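Local coordinates for ethanolamine utilization protein EutL (Clostridium perfringens E str. JGS1987, PDB 4TME) that forms trimeric shell tiles of the ethanolamine-utilization microcompartment and binds ethanolamine, which probably controls the opening of its pore, at residues 48-53 / 104-109; 62-67 / 82-87; 149-154 / 174-179; 170-175 / 185-190. One frame throughout, in Å; residues are numbered along the deposited sequence.

Contact 1 (48-53 / 104-109)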
loop_
_atom_site.group_PDB
_atom_site.type_symbol
_atom_site.label_atom_id
_atom_site.label_comp_id
_atom_site.label_asym_id
_atom_site.label_seq_id
_atom_site.Cartn_x
_atom_site.Cartn_y
_atom_site.Cartn_z
ATOM N N TYR C 48 -12.861 -8.592 10.802
ATOM C CA TYR C 48 -12.521 -9.974 10.455
ATOM C C TYR C 48 -13.017 -10.953 11.532
ATOM O O TYR C 48 -13.491 -12.067 11.226
ATOM C CB TYR C 48 -11.000 -10.117 10.278
ATOM C CG TYR C 48 -10.452 -9.323 9.105
ATOM C CD1 TYR C 48 -11.169 -9.207 7.914
ATOM C CD2 TYR C 48 -9.252 -8.647 9.214
ATOM C CE1 TYR C 48 -10.664 -8.451 6.842
ATOM C CE2 TYR C 48 -8.733 -7.901 8.158
ATOM C CZ TYR C 48 -9.448 -7.825 6.964
ATOM O OH TYR C 48 -8.958 -7.101 5.893
ATOM N N THR C 49 -12.905 -10.543 12.796
ATOM C CA THR C 49 -13.375 -11.367 13.899
ATOM C C THR C 49 -14.906 -11.484 13.836
ATOM O O THR C 49 -15.478 -12.559 14.112
ATOM C CB THR C 49 -12.936 -10.782 15.273
ATOM O OG1 THR C 49 -11.518 -10.587 15.268
ATOM C CG2 THR C 49 -13.280 -11.716 16.426
ATOM N N ALA C 50 -15.561 -10.371 13.500
ATOM C CA ALA C 50 -17.021 -10.347 13.373
ATOM C C ALA C 50 -17.529 -11.219 12.228
ATOM O O ALA C 50 -18.572 -11.888 12.364
ATOM C CB ALA C 50 -17.493 -8.926 13.201
ATOM N N LEU C 51 -16.829 -11.196 11.097
ATOM C CA LEU C 51 -17.181 -12.036 9.954
ATOM C C LEU C 51 -17.043 -13.516 10.304
ATOM O O LEU C 51 -17.852 -14.350 9.890
ATOM C CB LEU C 51 -16.288 -11.697 8.749
ATOM C CG LEU C 51 -16.571 -10.321 8.125
ATOM C CD1 LEU C 51 -15.409 -9.901 7.217
ATOM C CD2 LEU C 51 -17.896 -10.349 7.369
ATOM N N ASP C 52 -16.016 -13.858 11.072
ATOM C CA ASP C 52 -15.895 -15.221 11.567
ATOM C C ASP C 52 -17.082 -15.594 12.457
ATOM O O ASP C 52 -17.644 -16.686 12.347
ATOM C CB ASP C 52 -14.566 -15.392 12.318
ATOM C CG ASP C 52 -14.325 -16.828 12.722
ATOM O OD1 ASP C 52 -14.217 -17.666 11.805
ATOM O OD2 ASP C 52 -14.226 -17.120 13.931
ATOM N N GLU C 53 -17.495 -14.670 13.314
ATOM C CA GLU C 53 -18.661 -14.904 14.142
ATOM C C GLU C 53 -19.890 -15.139 13.256
ATOM O O GLU C 53 -20.716 -16.011 13.572
ATOM C CB GLU C 53 -18.860 -13.724 15.095
ATOM C CG GLU C 53 -19.934 -13.919 16.133
ATOM C CD GLU C 53 -19.579 -14.964 17.193
ATOM O OE1 GLU C 53 -18.405 -15.115 17.637
ATOM O OE2 GLU C 53 -20.513 -15.648 17.587
ATOM N N ASP C 104 -23.805 -7.014 14.968
ATOM C CA ASP C 104 -23.959 -7.117 16.409
ATOM C C ASP C 104 -22.614 -7.377 17.088
ATOM O O ASP C 104 -22.355 -6.849 18.177
ATOM C CB ASP C 104 -24.956 -8.202 16.769
ATOM C CG ASP C 104 -26.384 -7.806 16.458
ATOM O OD1 ASP C 104 -26.659 -6.639 16.064
ATOM O OD2 ASP C 104 -27.238 -8.688 16.591
ATOM N N PHE C 105 -21.752 -8.166 16.451
ATOM C CA PHE C 105 -20.452 -8.442 17.049
ATOM C C PHE C 105 -19.582 -7.190 17.071
ATOM O O PHE C 105 -18.905 -6.912 18.062
ATOM C CB PHE C 105 -19.704 -9.560 16.320
ATOM C CG PHE C 105 -18.464 -10.003 17.054
ATOM C CD1 PHE C 105 -18.553 -10.954 18.065
ATOM C CD2 PHE C 105 -17.244 -9.433 16.779
ATOM C CE1 PHE C 105 -17.419 -11.350 18.761
ATOM C CE2 PHE C 105 -16.107 -9.820 17.482
ATOM C CZ PHE C 105 -16.205 -10.774 18.468
ATOM N N ILE C 106 -19.609 -6.419 15.995
ATOM C CA ILE C 106 -18.760 -5.239 15.914
ATOM C C ILE C 106 -19.141 -4.273 17.019
ATOM O O ILE C 106 -18.285 -3.585 17.571
ATOM C CB ILE C 106 -18.872 -4.577 14.540
ATOM C CG1 ILE C 106 -18.248 -5.504 13.483
ATOM C CG2 ILE C 106 -18.186 -3.221 14.508
ATOM C CD1 ILE C 106 -18.411 -5.035 12.065
ATOM N N ASP C 107 -20.422 -4.224 17.345
ATOM C CA ASP C 107 -20.872 -3.311 18.402
ATOM C C ASP C 107 -20.969 -3.971 19.784
ATOM O O ASP C 107 -21.630 -3.444 20.669
ATOM C CB ASP C 107 -22.218 -2.697 18.019
ATOM C CG ASP C 107 -22.454 -1.333 18.690
ATOM O OD1 ASP C 107 -21.481 -0.544 18.846
ATOM O OD2 ASP C 107 -23.614 -1.056 19.066
ATOM N N SER C 108 -20.280 -5.092 19.991
ATOM C CA SER C 108 -20.459 -5.882 21.222
ATOM C C SER C 108 -19.560 -5.464 22.393
ATOM O O SER C 108 -19.754 -5.944 23.523
ATOM C CB SER C 108 -20.223 -7.374 20.953
ATOM O OG SER C 108 -18.870 -7.657 20.643
ATOM N N GLY C 109 -18.600 -4.583 22.131
ATOM C CA GLY C 109 -17.645 -4.132 23.137
ATOM C C GLY C 109 -16.210 -4.517 22.817
ATOM O O GLY C 109 -15.277 -4.157 23.540
#
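Phe105 lays its ring against helix 44-57, meeting one turn of it through Thr49, Ala50 and Glu53. The apolar contacts come first. CD2 of Phe105 rests 3.5 Å from CA of Ala50, and with CG anti to the backbone N, chi1 -171° directs the ring at helix 44-57. Further along the ring, CE2 of Phe105 meets CG2 of Thr49 at 3.6 Å. Next to it, CG1 of Ile106 packs on CB of Ala50 at 3.5 Å.

Polar groups sit around this patch. Glu53 crosses the ring at roughly a right angle and touches CD1 of Phe105 with its CG at 3.8 Å; its carboxylate plane is only 4° from that of the ring, and its OE1 forms a salt bridge with Lys56. OG1 of Thr49 turns to Asp45 O and Tyr124 OH. At the end of helix 92-106, Ser108 OG bonds to Phe105 O at 2.7 Å and lies over the centre of one face of the Phe105 ring.

No hydrogen bond crosses: close apolar fit joins these two helices of the first BMC domain, while the bonds of Thr49 OG1, Glu53 OE1 and Ser108 OG stay on their own side or go to third parties.

Contact 2 (62-67 / 82-87). With ETA (ethanolamine), chain K.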
loop_
_atom_site.group_PDB
_atom_site.type_symbol
_atom_site.label_atom_id
_atom_site.label_comp_id
_atom_site.label_asym_id
_atom_site.label_seq_id
_atom_site.Cartn_x
_atom_site.Cartn_y
_atom_site.Cartn_z
ATOM N N VAL C 62 -17.062 -16.569 4.405
ATOM C CA VAL C 62 -16.342 -15.342 4.064
ATOM C C VAL C 62 -15.596 -15.586 2.772
ATOM O O VAL C 62 -14.722 -16.459 2.731
ATOM C CB VAL C 62 -15.374 -14.936 5.170
ATOM C CG1 VAL C 62 -14.600 -13.656 4.786
ATOM C CG2 VAL C 62 -16.153 -14.764 6.475
ATOM N N VAL C 63 -15.941 -14.844 1.721
ATOM C CA VAL C 63 -15.345 -15.094 0.408
ATOM C C VAL C 63 -14.416 -13.975 -0.012
ATOM O O VAL C 63 -13.678 -14.112 -1.001
ATOM C CB VAL C 63 -16.423 -15.305 -0.678
ATOM C CG1 VAL C 63 -17.241 -16.546 -0.336
ATOM C CG2 VAL C 63 -17.306 -14.074 -0.858
ATOM N N TYR C 64 -14.430 -12.882 0.743
ATOM C CA TYR C 64 -13.569 -11.740 0.446
ATOM C C TYR C 64 -13.340 -10.943 1.714
ATOM O O TYR C 64 -14.276 -10.671 2.474
ATOM C CB TYR C 64 -14.208 -10.869 -0.649
ATOM C CG TYR C 64 -13.213 -9.973 -1.380
ATOM C CD1 TYR C 64 -12.856 -8.748 -0.860
ATOM C CD2 TYR C 64 -12.647 -10.375 -2.577
ATOM C CE1 TYR C 64 -11.929 -7.915 -1.531
ATOM C CE2 TYR C 64 -11.748 -9.566 -3.247
ATOM C CZ TYR C 64 -11.395 -8.332 -2.711
ATOM O OH TYR C 64 -10.463 -7.543 -3.387
ATOM N N ALA C 65 -12.085 -10.566 1.976
ATOM C CA ALA C 65 -11.755 -9.858 3.200
ATOM C C ALA C 65 -10.426 -9.150 3.036
ATOM O O ALA C 65 -9.372 -9.805 3.054
ATOM C CB ALA C 65 -11.684 -10.840 4.391
ATOM N N ARG C 66 -10.465 -7.840 2.837
ATOM C CA ARG C 66 -9.238 -7.074 2.581
ATOM C C ARG C 66 -9.228 -5.743 3.312
ATOM O O ARG C 66 -10.276 -5.100 3.465
ATOM C CB ARG C 66 -9.057 -6.795 1.085
ATOM C CG ARG C 66 -8.827 -7.999 0.165
ATOM C CD ARG C 66 -7.459 -8.634 0.364
ATOM N NE ARG C 66 -6.354 -7.654 0.292
ATOM C CZ ARG C 66 -5.874 -7.103 -0.824
ATOM N NH1 ARG C 66 -6.368 -7.419 -2.011
ATOM N NH2 ARG C 66 -4.868 -6.225 -0.760
ATOM N N SER C 67 -8.024 -5.335 3.722
ATOM C CA SER C 67 -7.777 -4.068 4.389
ATOM C C SER C 67 -7.333 -2.971 3.416
ATOM O O SER C 67 -6.741 -3.269 2.374
ATOM C CB SER C 67 -6.690 -4.261 5.464
ATOM O OG SER C 67 -7.123 -5.246 6.404
ATOM N N GLU C 82 -11.326 1.092 6.553
ATOM C CA GLU C 82 -10.122 0.334 6.293
ATOM C C GLU C 82 -10.345 -1.147 6.076
ATOM O O GLU C 82 -9.410 -1.939 6.153
ATOM C CB GLU C 82 -9.115 0.543 7.428
ATOM C CG GLU C 82 -9.543 -0.006 8.765
ATOM C CD GLU C 82 -8.504 0.207 9.870
ATOM O OE1 GLU C 82 -7.796 1.249 9.855
ATOM O OE2 GLU C 82 -8.413 -0.675 10.774
ATOM N N VAL C 83 -11.571 -1.547 5.756
ATOM C CA VAL C 83 -11.828 -2.947 5.469
ATOM C C VAL C 83 -13.077 -3.121 4.605
ATOM O O VAL C 83 -14.048 -2.368 4.754
ATOM C CB VAL C 83 -11.996 -3.766 6.781
ATOM C CG1 VAL C 83 -13.203 -3.289 7.604
ATOM C CG2 VAL C 83 -12.086 -5.257 6.523
ATOM N N ILE C 84 -13.019 -4.098 3.706
ATOM C CA ILE C 84 -14.211 -4.583 3.010
ATOM C C ILE C 84 -14.307 -6.083 3.255
ATOM O O ILE C 84 -13.321 -6.837 3.140
ATOM C CB ILE C 84 -14.209 -4.272 1.489
ATOM C CG1 ILE C 84 -15.548 -4.788 0.894
ATOM C CG2 ILE C 84 -12.942 -4.837 0.810
ATOM C CD1 ILE C 84 -15.904 -4.245 -0.423
ATOM N N GLY C 85 -15.498 -6.520 3.664
ATOM C CA GLY C 85 -15.768 -7.923 3.881
ATOM C C GLY C 85 -16.934 -8.360 3.007
ATOM O O GLY C 85 -17.875 -7.583 2.806
ATOM N N ILE C 86 -16.860 -9.571 2.454
ATOM C CA ILE C 86 -17.962 -10.123 1.678
ATOM C C ILE C 86 -18.320 -11.508 2.171
ATOM O O ILE C 86 -17.480 -12.421 2.209
ATOM C CB ILE C 86 -17.640 -10.194 0.157
ATOM C CG1 ILE C 86 -17.280 -8.805 -0.362
ATOM C CG2 ILE C 86 -18.871 -10.737 -0.637
ATOM C CD1 ILE C 86 -16.928 -8.727 -1.848
ATOM N N LEU C 87 -19.575 -11.641 2.584
ATOM C CA LEU C 87 -20.178 -12.917 2.933
ATOM C C LEU C 87 -20.917 -13.469 1.727
ATOM O O LEU C 87 -21.494 -12.702 0.961
ATOM C CB LEU C 87 -21.176 -12.757 4.088
ATOM C CG LEU C 87 -20.602 -12.328 5.435
ATOM C CD1 LEU C 87 -21.780 -12.028 6.370
ATOM C CD2 LEU C 87 -19.751 -13.432 6.013
HETATM C CA ETA K . -5.630 -1.981 12.863
HETATM N N ETA K . -5.672 -1.675 11.449
HETATM C C ETA K . -6.391 -0.936 13.665
HETATM O O ETA K . -7.721 -0.788 13.238
#
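Tyr64 starts its contact with strand 83-89 right at the root: its CB lies 3.6 Å from CB of Ile86. The chi1 of -159° carries CG anti to the backbone N and beside the end of the isoleucine, where CG of Tyr64 is 3.9 Å from CD1 of Ile86. Farther out on the same sheet face, CE1 of Tyr64 meets CG2 of Ile84 at 4.0 Å, the methyl standing at the ring edge near its plane. The phenol oxygen at the tip hydrogen-bonds Pro178 O of the second subunit.

The backbones form an antiparallel pair in the four-stranded sheet of the first BMC domain, interrupted by a classic beta bulge. Val63 N gives a straight 2.9 Å bond to Ile86 O, and Tyr64 N adds a weak one of 3.4 Å to that same oxygen. The regular ladder resumes with Ile86 N to Tyr64 O and the paired bonds of Arg66 and Ile84.

Where strand 83-89 begins, Glu82 reaches into a ligand pocket on a chain extended beyond CG. Its OE2 takes both ends of one ethanolamine, the O at 2.6 Å and the N at 3.0 Å. Asp44 N also bonds this OE2, and the ligand bonds Asp44 OD1 and Thr182 OG1.

Contact 3 (149-154 / 174-179). With ETA (ethanolamine), chain J.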
loop_
_atom_site.group_PDB
_atom_site.type_symbol
_atom_site.label_atom_id
_atom_site.label_comp_id
_atom_site.label_asym_id
_atom_site.label_seq_id
_atom_site.Cartn_x
_atom_site.Cartn_y
_atom_site.Cartn_z
ATOM N N TYR C 149 -5.732 -13.653 18.720
ATOM C CA TYR C 149 -5.673 -12.756 17.558
ATOM C C TYR C 149 -4.954 -11.496 18.017
ATOM O O TYR C 149 -5.511 -10.701 18.772
ATOM C CB TYR C 149 -7.102 -12.494 17.066
ATOM C CG TYR C 149 -7.247 -11.838 15.699
ATOM C CD1 TYR C 149 -6.259 -11.033 15.146
ATOM C CD2 TYR C 149 -8.414 -12.034 14.965
ATOM C CE1 TYR C 149 -6.435 -10.431 13.884
ATOM C CE2 TYR C 149 -8.600 -11.455 13.745
ATOM C CZ TYR C 149 -7.628 -10.643 13.209
ATOM O OH TYR C 149 -7.837 -10.071 11.984
ATOM N N LEU C 150 -3.677 -11.381 17.624
ATOM C CA LEU C 150 -2.754 -10.385 18.184
ATOM C C LEU C 150 -2.339 -9.396 17.096
ATOM O O LEU C 150 -1.791 -9.815 16.070
ATOM C CB LEU C 150 -1.518 -11.082 18.752
ATOM C CG LEU C 150 -1.816 -12.220 19.736
ATOM C CD1 LEU C 150 -0.525 -12.864 20.251
ATOM C CD2 LEU C 150 -2.661 -11.737 20.903
ATOM N N VAL C 151 -2.620 -8.108 17.305
ATOM C CA VAL C 151 -2.275 -7.078 16.326
ATOM C C VAL C 151 -1.723 -5.840 17.024
ATOM O O VAL C 151 -2.267 -5.396 18.015
ATOM C CB VAL C 151 -3.499 -6.671 15.474
ATOM C CG1 VAL C 151 -3.093 -5.656 14.397
ATOM C CG2 VAL C 151 -4.125 -7.892 14.823
ATOM N N ALA C 152 -0.626 -5.300 16.502
ATOM C CA ALA C 152 -0.086 -4.039 16.997
ATOM C C ALA C 152 0.746 -3.387 15.901
ATOM O O ALA C 152 0.948 -3.970 14.842
ATOM C CB ALA C 152 0.763 -4.274 18.257
ATOM N N PRO C 153 1.216 -2.154 16.140
ATOM C CA PRO C 153 2.071 -1.561 15.102
ATOM C C PRO C 153 3.369 -2.374 14.958
ATOM O O PRO C 153 3.667 -3.190 15.819
ATOM C CB PRO C 153 2.314 -0.140 15.621
ATOM C CG PRO C 153 1.112 0.128 16.523
ATOM C CD PRO C 153 0.887 -1.194 17.207
ATOM N N PRO C 154 4.121 -2.175 13.871
ATOM C CA PRO C 154 5.173 -3.131 13.483
ATOM C C PRO C 154 6.194 -3.533 14.570
ATOM O O PRO C 154 6.318 -4.735 14.798
ATOM C CB PRO C 154 5.854 -2.406 12.312
ATOM C CG PRO C 154 4.696 -1.657 11.695
ATOM C CD PRO C 154 3.970 -1.106 12.865
ATOM N N GLU C 174 -0.538 -18.170 11.755
ATOM C CA GLU C 174 -0.439 -17.212 10.671
ATOM C C GLU C 174 0.275 -15.964 11.162
ATOM O O GLU C 174 -0.042 -15.447 12.238
ATOM C CB GLU C 174 -1.830 -16.847 10.140
ATOM C CG GLU C 174 -1.825 -15.901 8.956
ATOM C CD GLU C 174 -1.673 -16.627 7.627
ATOM O OE1 GLU C 174 -2.532 -16.414 6.741
ATOM O OE2 GLU C 174 -0.704 -17.403 7.462
ATOM N N PHE C 175 1.259 -15.511 10.390
ATOM C CA PHE C 175 2.070 -14.344 10.729
ATOM C C PHE C 175 1.644 -13.198 9.828
ATOM O O PHE C 175 1.630 -13.365 8.609
ATOM C CB PHE C 175 3.557 -14.687 10.526
ATOM C CG PHE C 175 4.514 -13.554 10.754
ATOM C CD1 PHE C 175 4.522 -12.860 11.952
ATOM C CD2 PHE C 175 5.470 -13.219 9.782
ATOM C CE1 PHE C 175 5.431 -11.829 12.171
ATOM C CE2 PHE C 175 6.382 -12.197 9.998
ATOM C CZ PHE C 175 6.372 -11.505 11.191
ATOM N N PHE C 176 1.272 -12.059 10.398
ATOM C CA PHE C 176 0.939 -10.882 9.615
ATOM C C PHE C 176 2.201 -10.032 9.542
ATOM O O PHE C 176 2.497 -9.291 10.478
ATOM C CB PHE C 176 -0.184 -10.060 10.257
ATOM C CG PHE C 176 -1.381 -10.869 10.691
ATOM C CD1 PHE C 176 -1.982 -11.762 9.838
ATOM C CD2 PHE C 176 -1.906 -10.690 11.961
ATOM C CE1 PHE C 176 -3.118 -12.484 10.253
ATOM C CE2 PHE C 176 -3.024 -11.415 12.387
ATOM C CZ PHE C 176 -3.612 -12.299 11.533
ATOM N N ALA C 177 2.957 -10.160 8.459
ATOM C CA ALA C 177 4.275 -9.520 8.415
ATOM C C ALA C 177 4.167 -8.015 8.208
ATOM O O ALA C 177 3.396 -7.561 7.357
ATOM C CB ALA C 177 5.123 -10.141 7.315
ATOM N N PRO C 178 4.987 -7.230 8.936
ATOM C CA PRO C 178 4.857 -5.769 8.849
ATOM C C PRO C 178 5.450 -5.201 7.573
ATOM O O PRO C 178 6.584 -5.570 7.254
ATOM C CB PRO C 178 5.645 -5.267 10.057
ATOM C CG PRO C 178 6.619 -6.346 10.349
ATOM C CD PRO C 178 5.876 -7.629 10.036
ATOM N N PRO C 179 4.739 -4.323 6.864
ATOM C CA PRO C 179 3.369 -3.848 7.116
ATOM C C PRO C 179 2.331 -4.683 6.417
ATOM O O PRO C 179 2.539 -5.131 5.282
ATOM C CB PRO C 179 3.367 -2.458 6.500
ATOM C CG PRO C 179 4.200 -2.637 5.280
ATOM C CD PRO C 179 5.305 -3.646 5.690
HETATM C CA ETA J . -3.713 -8.280 9.981
HETATM N N ETA J . -5.004 -7.729 9.674
HETATM C C ETA J . -3.010 -7.324 10.922
HETATM O O ETA J . -2.685 -6.123 10.244
#
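An ethanolamine pocket lies between Val151 and Phe176, whose strands run nearly parallel (14° apart) but are separated by strand 185-191 in the sheet. The two side chains meet loosely, CG2 of Val151 lying 4.4 Å from CE2 of Phe176, and both face the ligand. Phe176 offers a ring face: ethanolamine CA sits 3.5 Å above the plane, displaced toward the CG-CD2 bond. Val151 closes in from its own strand, with CG1 at 3.9 Å from ethanolamine C.

The Phe176 ring also touches strand 146-152. A chi1 of -48°, with CG anti to the carbonyl carbon, brings CE2 of Phe176 to 3.9 Å from CE1 of Tyr149; the planes of the two rings are inclined at 48°. Leu150 O stands near the edge of the Phe176 ring. Past the strand ends, Pro154 and Pro178 slide by each other in opposite directions, CB to CB at 3.6 Å, next to the cis peptide that precedes Pro179.

Ethanolamine thus has its carbons against apolar walls, while Asp45 OD1 and Thr180 OG1 hydrogen-bond it. Tyr149 OH bonds to the same Asp45 oxygen, so this tyrosine touches the Phe176 ring and probably steadies Asp45, a residue of the first shell.

Contact 4 (170-175 / 185-190)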
loop_
_atom_site.group_PDB
_atom_site.type_symbol
_atom_site.label_atom_id
_atom_site.label_comp_id
_atom_site.label_asym_id
_atom_site.label_seq_id
_atom_site.Cartn_x
_atom_site.Cartn_y
_atom_site.Cartn_z
ATOM N N VAL C 170 1.405 -22.020 23.182
ATOM C CA VAL C 170 0.715 -21.724 21.928
ATOM C C VAL C 170 1.596 -21.961 20.699
ATOM O O VAL C 170 2.836 -21.952 20.785
ATOM C CB VAL C 170 0.214 -20.262 21.903
ATOM C CG1 VAL C 170 -0.876 -20.066 22.961
ATOM C CG2 VAL C 170 1.367 -19.288 22.098
ATOM N N GLU C 171 0.936 -22.195 19.566
ATOM C CA GLU C 171 1.579 -22.445 18.283
ATOM C C GLU C 171 1.282 -21.318 17.319
ATOM O O GLU C 171 0.181 -20.773 17.299
ATOM C CB GLU C 171 1.089 -23.749 17.654
ATOM C CG GLU C 171 1.243 -24.985 18.521
ATOM C CD GLU C 171 0.715 -26.224 17.827
ATOM O OE1 GLU C 171 -0.507 -26.497 17.925
ATOM O OE2 GLU C 171 1.523 -26.916 17.172
ATOM N N MET C 172 2.273 -20.990 16.505
ATOM C CA MET C 172 2.136 -20.024 15.438
ATOM C C MET C 172 1.284 -20.622 14.317
ATOM O O MET C 172 1.566 -21.736 13.854
ATOM C CB MET C 172 3.536 -19.638 14.942
ATOM C CG MET C 172 3.595 -18.833 13.672
ATOM S SD MET C 172 2.767 -17.269 13.847
ATOM C CE MET C 172 3.975 -16.189 14.637
ATOM N N CYS C 173 0.218 -19.922 13.918
ATOM C CA CYS C 173 -0.615 -20.355 12.796
ATOM C C CYS C 173 -0.459 -19.479 11.558
ATOM O O CYS C 173 -0.278 -19.983 10.444
ATOM C CB CYS C 173 -2.082 -20.375 13.211
ATOM S SG CYS C 173 -2.348 -21.522 14.511
ATOM N N GLU C 174 -0.538 -18.170 11.755
ATOM C CA GLU C 174 -0.439 -17.212 10.671
ATOM C C GLU C 174 0.275 -15.964 11.162
ATOM O O GLU C 174 -0.042 -15.447 12.238
ATOM C CB GLU C 174 -1.830 -16.847 10.140
ATOM C CG GLU C 174 -1.825 -15.901 8.956
ATOM C CD GLU C 174 -1.673 -16.627 7.627
ATOM O OE1 GLU C 174 -2.532 -16.414 6.741
ATOM O OE2 GLU C 174 -0.704 -17.403 7.462
ATOM N N PHE C 175 1.259 -15.511 10.390
ATOM C CA PHE C 175 2.070 -14.344 10.729
ATOM C C PHE C 175 1.644 -13.198 9.828
ATOM O O PHE C 175 1.630 -13.365 8.609
ATOM C CB PHE C 175 3.557 -14.687 10.526
ATOM C CG PHE C 175 4.514 -13.554 10.754
ATOM C CD1 PHE C 175 4.522 -12.860 11.952
ATOM C CD2 PHE C 175 5.470 -13.219 9.782
ATOM C CE1 PHE C 175 5.431 -11.829 12.171
ATOM C CE2 PHE C 175 6.382 -12.197 9.998
ATOM C CZ PHE C 175 6.372 -11.505 11.191
ATOM N N ALA C 185 0.810 -5.262 12.208
ATOM C CA ALA C 185 1.440 -6.569 12.126
ATOM C C ALA C 185 0.917 -7.405 13.269
ATOM O O ALA C 185 0.190 -6.896 14.128
ATOM C CB ALA C 185 2.958 -6.442 12.207
ATOM N N GLY C 186 1.303 -8.673 13.311
ATOM C CA GLY C 186 0.891 -9.518 14.425
ATOM C C GLY C 186 0.754 -10.956 13.990
ATOM O O GLY C 186 1.481 -11.397 13.098
ATOM N N ALA C 187 -0.165 -11.697 14.607
ATOM C CA ALA C 187 -0.281 -13.119 14.308
ATOM C C ALA C 187 -1.561 -13.702 14.869
ATOM O O ALA C 187 -2.199 -13.115 15.747
ATOM C CB ALA C 187 0.908 -13.892 14.880
ATOM N N LEU C 188 -1.893 -14.873 14.352
ATOM C CA LEU C 188 -2.866 -15.770 14.954
ATOM C C LEU C 188 -2.115 -16.918 15.598
ATOM O O LEU C 188 -1.349 -17.626 14.915
ATOM C CB LEU C 188 -3.839 -16.339 13.918
ATOM C CG LEU C 188 -4.636 -15.345 13.071
ATOM C CD1 LEU C 188 -5.491 -16.069 12.016
ATOM C CD2 LEU C 188 -5.500 -14.454 13.956
ATOM N N LEU C 189 -2.321 -17.115 16.898
ATOM C CA LEU C 189 -1.698 -18.223 17.620
ATOM C C LEU C 189 -2.796 -19.152 18.106
ATOM O O LEU C 189 -3.892 -18.693 18.387
ATOM C CB LEU C 189 -0.880 -17.747 18.828
ATOM C CG LEU C 189 0.059 -16.559 18.580
ATOM C CD1 LEU C 189 0.796 -16.194 19.863
ATOM C CD2 LEU C 189 1.060 -16.887 17.467
ATOM N N THR C 190 -2.510 -20.439 18.238
ATOM C CA THR C 190 -3.530 -21.365 18.752
ATOM C C THR C 190 -3.024 -22.193 19.921
ATOM O O THR C 190 -1.823 -22.354 20.121
ATOM C CB THR C 190 -4.069 -22.307 17.648
ATOM O OG1 THR C 190 -5.251 -22.975 18.125
ATOM C CG2 THR C 190 -3.040 -23.367 17.238
#
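A chi1 of -62° turns SG of Cys173 anti to the carbonyl carbon and along the hairpin toward Thr190, whose CG2 it meets at 3.4 Å. The OG1 of Thr190 bonds Ala146 O. On the other face of the sheet, Met172 folds back through two bends (chi2 61°, chi3 82°), which bring its CE to 3.8 Å from CB of Ala187 and its SD to 4.0 Å from CD2 of Leu189. Leu189 is also touched by Val170, CG2 of the valine lying 3.9 Å from CD1 of the leucine.

Strands 171-176 and 185-191 make this antiparallel hairpin at the edge of the sheet within the chain. Glu171 and Thr190 form a hydrogen-bonded pair, with Glu171 N to Thr190 O at 2.8 Å. Next comes a classic beta bulge: Cys173 N reaches Leu188 O at 3.0 Å, and Glu174 N shares that oxygen through a weak bond of 3.3 Å. Leu188 N returns a bond to Glu174 O and the pairing continues. At the far end CD1 of Phe175 lies 3.6 Å from the carbonyl O of Gly186, a residue with a positive phi.

Two amides on one Leu188 oxygen absorb the extra residue without breaking the pairing. The side chains add apolar contact, Cys173 SG on a Thr190 methyl among them, to the backbone bonds that hold the two strands together.

Contacts 1 and 2 belong to the first BMC domain, contacts 3 and 4 to the second, and helix 44-57 touches both halves. From contact 1, Tyr48 OH reaches Ser67 OG of contact 2 at 2.7 Å, a probable hydrogen bond, and Thr49 OG1 packs 3.4 Å from Tyr149 CE2 of contact 3. Contacts 3 and 4, centres about 9 Å apart, share strand 171-176; Phe176 N to Gly186 O, 2.8 Å, probably ties them. Separate ethanolamines lie at Glu82 of contact 2 and at Phe176 of contact 3; the centres of contacts 2 and 3 are about 17 Å apart. Across the trimer, contact 2 meets the 174-179 segment of a neighbouring subunit.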